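Local coordinates for protein chinitase A (Streptomyces coelicolor, PDB 3EBV) that probably hydrolyses chitin, as an endochitinase whose glycoside hydrolase family 18 catalytic domain makes up this chain, at residues T19-K22 with V26-A29; A34-D39 with M269-N274. All blocks are in the same frame, centred on the assembly; numbering follows the deposited sequence.

Both interactions belong to the catalytic (β/α)8 barrel, with centres about 11 Å apart. Along the chain they come in series: interaction 1 lies in the helix-free connection from strand 6-12 to strand 32-40, while interaction 2 starts on that second strand and reaches to the end of the last barrel strand, 267-271. Helix 273-278 joins them directly, for Gln21 OE1 of interaction 1 meets Thr273 OG1 of interaction 2 at 2.8 Å, and Thr19 O meets Asn274 ND2 at 2.9 Å. The early loop is thus fastened to the chain's late part, where the barrel closes, while interaction 2 sets the rings of Phe37 and Trp271 rim to rim across the intervening strand 6-12.

Interaction 1 (T19-K22 with V26-A29); sequences TVQK and VPSA. With SO4 (sulfate ion), chain B.
The backbone draws closest at Gln21 and Val26, whose CA atoms lie 7.0 Å apart within the irregular connection, and there Lys22 O stands 3.7 Å from Val26 N, near but not hydrogen-bonded. Gln21 supplies the main side chain. Its CG lies anti to the carbonyl carbon (chi1 -63°) and the chain then runs out straight, which carries the amide to the opposing segment. At its end OE1 comes 4.2 Å from the Val26 methyl CG2, and NE2 lies 4.2 Å from Pro27 CD, the side chain and proline ring crossing at about a right angle. The same Val26 CG2, beside its own backbone N, passes 4.0 Å from Lys22 O as plain packing; a branched apolar residue suits this buried place against Thr273 of helix 273-278. Pro27 suits this irregular loop because its ring stiffens the backbone and offers carbon without an amide N-H to satisfy. Lys22 leads its charged end away, as befits a surface position. Away from the contact with 19-22, exposed Ser28 donates from OG to sulfate O4 at 2.7 Å; that ion probably came from the crystallisation liquor. Across the contact itself there is only loose van der Waals touching. The amide oxygen of buried Gln21 finds its polar partner in Thr273, which suggests that helix 273-278 takes part in placing the loop.

Interaction 2 (A34-D39 with M269-N274); sequences AVAFAD and MTWSTN
Ala36 and Trp271 make the apolar part of the contact: the methyl CB of Ala36 sits at the edge of the indole, near its plane, 3.8 Å from Trp271 CZ3. Alanine suits this place because its small methyl fits between the indole edge and the Phe37 face, where it lies over the ring centre, 3.4 Å above the plane. One face of the indole is covered in turn by Ser272 CB, 3.9 Å above the plane and over its centre. The aromatic part is the pair Phe37 and Trp271, whose side chains arrive from opposite directions and meet rim to rim, neither over the face of the other. Phe37 CZ approaches Trp271 CZ3 to 3.8 Å, with 5.8 Å between the centroids of the six-membered rings and only 13° between their planes. For Trp271, CG lies anti to the backbone N (chi1 176°), which sends the long indole out toward 34-39. A cis peptide bond precedes Phe37 and another follows Trp271, probably as in many family 18 chitinases. In this (β/α)8 barrel strand 6-12 lies between strands 32-40 and 267-271, so the aromatic contact spans one strand; a tryptophan at the end of the last strand typically floors the substrate cleft in this family, and Trp271 is probably its counterpart. A leucine in its place would probably leave the Phe37 rim and the Ala36 methyl without their neighbour and open a gap beside the Phe37 ring. The polar part begins at Ser272, the N-cap of helix 273-278: its OG accepts a hydrogen bond from Trp275 N and is also hydrogen-bonded to Gln12 OE1.

Interaction 1 (T19-K22 with V26-A29)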
loop_
_atom_site.group_PDB
_atom_site.type_symbol
_atom_site.label_atom_id
_atom_site.label_comp_id
_atom_site.label_asym_id
_atom_site.label_seq_id
_atom_site.Cartn_x
_atom_site.Cartn_y
_atom_site.Cartn_z
ATOM N N THR A 19 -10.148 16.444 1.399
ATOM C CA THR A 19 -9.582 17.525 0.598
ATOM C C THR A 19 -9.190 17.054 -0.795
ATOM O O THR A 19 -8.411 16.109 -0.929
ATOM C CB THR A 19 -8.332 18.122 1.307
ATOM O OG1 THR A 19 -8.736 18.719 2.543
ATOM C CG2 THR A 19 -7.644 19.197 0.465
ATOM N N VAL A 20 -9.742 17.682 -1.828
ATOM C CA VAL A 20 -9.394 17.317 -3.185
ATOM C C VAL A 20 -7.998 17.796 -3.506
ATOM O O VAL A 20 -7.608 18.928 -3.163
ATOM C CB VAL A 20 -10.434 17.913 -4.203
ATOM C CG1 VAL A 20 -9.944 17.761 -5.638
ATOM C CG2 VAL A 20 -11.755 17.199 -4.033
ATOM N N GLN A 21 -7.228 16.920 -4.165
ATOM C CA GLN A 21 -5.846 17.208 -4.490
ATOM C C GLN A 21 -5.515 16.844 -5.924
ATOM O O GLN A 21 -5.997 15.821 -6.423
ATOM C CB GLN A 21 -4.863 16.398 -3.599
ATOM C CG GLN A 21 -4.941 16.709 -2.107
ATOM C CD GLN A 21 -3.917 15.926 -1.321
ATOM O OE1 GLN A 21 -3.864 14.693 -1.433
ATOM N NE2 GLN A 21 -3.123 16.613 -0.490
ATOM N N LYS A 22 -4.667 17.659 -6.553
ATOM C CA LYS A 22 -3.934 17.208 -7.744
ATOM C C LYS A 22 -2.766 16.355 -7.260
ATOM O O LYS A 22 -2.382 16.421 -6.082
ATOM C CB LYS A 22 -3.416 18.398 -8.560
ATOM C CG LYS A 22 -4.565 19.261 -9.084
ATOM C CD LYS A 22 -4.053 20.496 -9.801
ATOM C CE LYS A 22 -5.217 21.282 -10.381
ATOM N NZ LYS A 22 -4.831 22.619 -10.943
ATOM N N VAL A 26 0.327 16.616 -3.502
ATOM C CA VAL A 26 0.726 15.595 -2.527
ATOM C C VAL A 26 2.026 16.002 -1.820
ATOM O O VAL A 26 3.004 16.352 -2.476
ATOM C CB VAL A 26 0.895 14.219 -3.209
ATOM C CG1 VAL A 26 1.526 13.193 -2.225
ATOM C CG2 VAL A 26 -0.473 13.738 -3.744
ATOM N N PRO A 27 2.026 15.983 -0.471
ATOM C CA PRO A 27 3.247 16.334 0.283
ATOM C C PRO A 27 4.514 15.607 -0.144
ATOM O O PRO A 27 4.460 14.434 -0.550
ATOM C CB PRO A 27 2.891 15.986 1.733
ATOM C CG PRO A 27 1.349 16.205 1.799
ATOM C CD PRO A 27 0.861 15.759 0.414
ATOM N N SER A 28 5.640 16.305 0.003
ATOM C CA SER A 28 6.934 15.746 -0.381
ATOM C C SER A 28 7.321 14.490 0.410
ATOM O O SER A 28 8.123 13.687 -0.095
ATOM C CB SER A 28 8.034 16.802 -0.229
ATOM O OG SER A 28 8.050 17.305 1.065
ATOM N N ALA A 29 6.735 14.320 1.595
ATOM C CA ALA A 29 7.031 13.147 2.441
ATOM C C ALA A 29 6.726 11.830 1.756
ATOM O O ALA A 29 7.305 10.791 2.116
ATOM C CB ALA A 29 6.237 13.228 3.727
HETATM S S SO4 B . 7.844 21.052 0.578
HETATM O O1 SO4 B . 8.270 21.103 -0.810
HETATM O O2 SO4 B . 8.208 22.269 1.315
HETATM O O3 SO4 B . 6.351 20.845 0.551
HETATM O O4 SO4 B . 8.524 19.953 1.268
#

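Interaction 2 (A34-D39 with M269-N274)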
loop_
_atom_site.group_PDB
_atom_site.type_symbol
_atom_site.label_atom_id
_atom_site.label_comp_id
_atom_site.label_asym_id
_atom_site.label_seq_id
_atom_site.Cartn_x
_atom_site.Cartn_y
_atom_site.Cartn_z
ATOM N N ALA A 34 0.248 5.958 -4.515
ATOM C CA ALA A 34 -0.633 4.940 -5.094
ATOM C C ALA A 34 -1.961 5.580 -5.516
ATOM O O ALA A 34 -2.712 6.106 -4.682
ATOM C CB ALA A 34 -0.845 3.774 -4.102
ATOM N N VAL A 35 -2.211 5.577 -6.836
ATOM C CA VAL A 35 -3.405 6.190 -7.402
ATOM C C VAL A 35 -4.597 5.241 -7.218
ATOM O O VAL A 35 -4.611 4.097 -7.731
ATOM C CB VAL A 35 -3.148 6.498 -8.866
ATOM C CG1 VAL A 35 -4.466 6.940 -9.553
ATOM C CG2 VAL A 35 -2.093 7.567 -8.979
ATOM N N ALA A 36 -5.608 5.696 -6.475
ATOM C CA ALA A 36 -6.719 4.864 -6.081
ATOM C C ALA A 36 -8.009 5.279 -6.829
ATOM O O ALA A 36 -8.568 6.322 -6.484
ATOM C CB ALA A 36 -6.947 4.996 -4.547
ATOM N N PHE A 37 -8.552 4.495 -7.774
ATOM C CA PHE A 37 -8.104 3.157 -8.159
ATOM C C PHE A 37 -8.365 2.955 -9.653
ATOM O O PHE A 37 -9.134 3.724 -10.279
ATOM C CB PHE A 37 -8.943 2.104 -7.443
ATOM C CG PHE A 37 -8.818 2.114 -5.943
ATOM C CD1 PHE A 37 -7.760 1.447 -5.323
ATOM C CD2 PHE A 37 -9.764 2.761 -5.161
ATOM C CE1 PHE A 37 -7.649 1.441 -3.935
ATOM C CE2 PHE A 37 -9.656 2.744 -3.758
ATOM C CZ PHE A 37 -8.586 2.089 -3.152
ATOM N N ALA A 38 -7.761 1.912 -10.199
ATOM C CA ALA A 38 -8.195 1.406 -11.514
ATOM C C ALA A 38 -9.609 0.836 -11.364
ATOM O O ALA A 38 -10.030 0.497 -10.259
ATOM C CB ALA A 38 -7.237 0.379 -12.061
ATOM N N ASP A 39 -10.350 0.789 -12.469
ATOM C CA ASP A 39 -11.725 0.283 -12.512
ATOM C C ASP A 39 -11.717 -1.139 -13.147
ATOM O O ASP A 39 -10.963 -1.382 -14.078
ATOM C CB ASP A 39 -12.583 1.249 -13.360
ATOM C CG ASP A 39 -12.904 2.587 -12.628
ATOM O OD1 ASP A 39 -13.304 2.517 -11.447
ATOM O OD2 ASP A 39 -12.793 3.672 -13.250
HETATM N N MSE A 269 2.699 3.476 5.588
HETATM C CA MSE A 269 1.756 3.765 4.487
HETATM C C MSE A 269 0.535 4.429 5.112
HETATM O O MSE A 269 0.195 4.164 6.276
HETATM C CB MSE A 269 1.338 2.453 3.799
HETATM C CG MSE A 269 0.218 2.629 2.752
HETATM SE SE MSE A 269 -1.600 2.534 3.593
HETATM C CE MSE A 269 -1.949 0.617 3.388
ATOM N N THR A 270 -0.155 5.302 4.347
ATOM C CA THR A 270 -1.449 5.796 4.848
ATOM C C THR A 270 -2.536 5.914 3.773
ATOM O O THR A 270 -2.266 6.274 2.596
ATOM C CB THR A 270 -1.300 7.138 5.598
ATOM O OG1 THR A 270 -2.497 7.421 6.340
ATOM C CG2 THR A 270 -1.022 8.277 4.644
ATOM N N TRP A 271 -3.751 5.591 4.236
ATOM C CA TRP A 271 -4.978 5.938 3.510
ATOM C C TRP A 271 -5.510 7.182 4.220
ATOM O O TRP A 271 -5.896 7.073 5.400
ATOM C CB TRP A 271 -5.978 4.799 3.652
ATOM C CG TRP A 271 -7.286 5.178 2.992
ATOM C CD1 TRP A 271 -8.393 5.685 3.626
ATOM C CD2 TRP A 271 -7.584 5.129 1.595
ATOM N NE1 TRP A 271 -9.384 5.959 2.680
ATOM C CE2 TRP A 271 -8.912 5.607 1.438
ATOM C CE3 TRP A 271 -6.863 4.707 0.469
ATOM C CZ2 TRP A 271 -9.530 5.695 0.171
ATOM C CZ3 TRP A 271 -7.461 4.789 -0.777
ATOM C CH2 TRP A 271 -8.794 5.272 -0.911
ATOM N N SER A 272 -5.530 8.372 3.588
ATOM C CA SER A 272 -5.083 8.687 2.230
ATOM C C SER A 272 -4.388 10.056 2.302
ATOM O O SER A 272 -4.502 10.766 3.304
ATOM C CB SER A 272 -6.285 8.814 1.266
ATOM O OG SER A 272 -7.138 9.871 1.736
ATOM N N THR A 273 -3.717 10.460 1.233
ATOM C CA THR A 273 -3.110 11.807 1.192
ATOM C C THR A 273 -4.216 12.874 1.382
ATOM O O THR A 273 -3.979 13.906 2.021
ATOM C CB THR A 273 -2.305 12.041 -0.106
ATOM O OG1 THR A 273 -3.182 12.035 -1.232
ATOM C CG2 THR A 273 -1.280 10.904 -0.319
ATOM N N ASN A 274 -5.400 12.583 0.876
ATOM C CA ASN A 274 -6.519 13.574 0.948
ATOM C C ASN A 274 -6.972 13.756 2.370
ATOM O O ASN A 274 -7.173 14.906 2.838
ATOM C CB ASN A 274 -7.667 13.094 0.049
ATOM C CG ASN A 274 -7.199 12.808 -1.360
ATOM O OD1 ASN A 274 -6.655 11.719 -1.661
ATOM N ND2 ASN A 274 -7.407 13.778 -2.264
#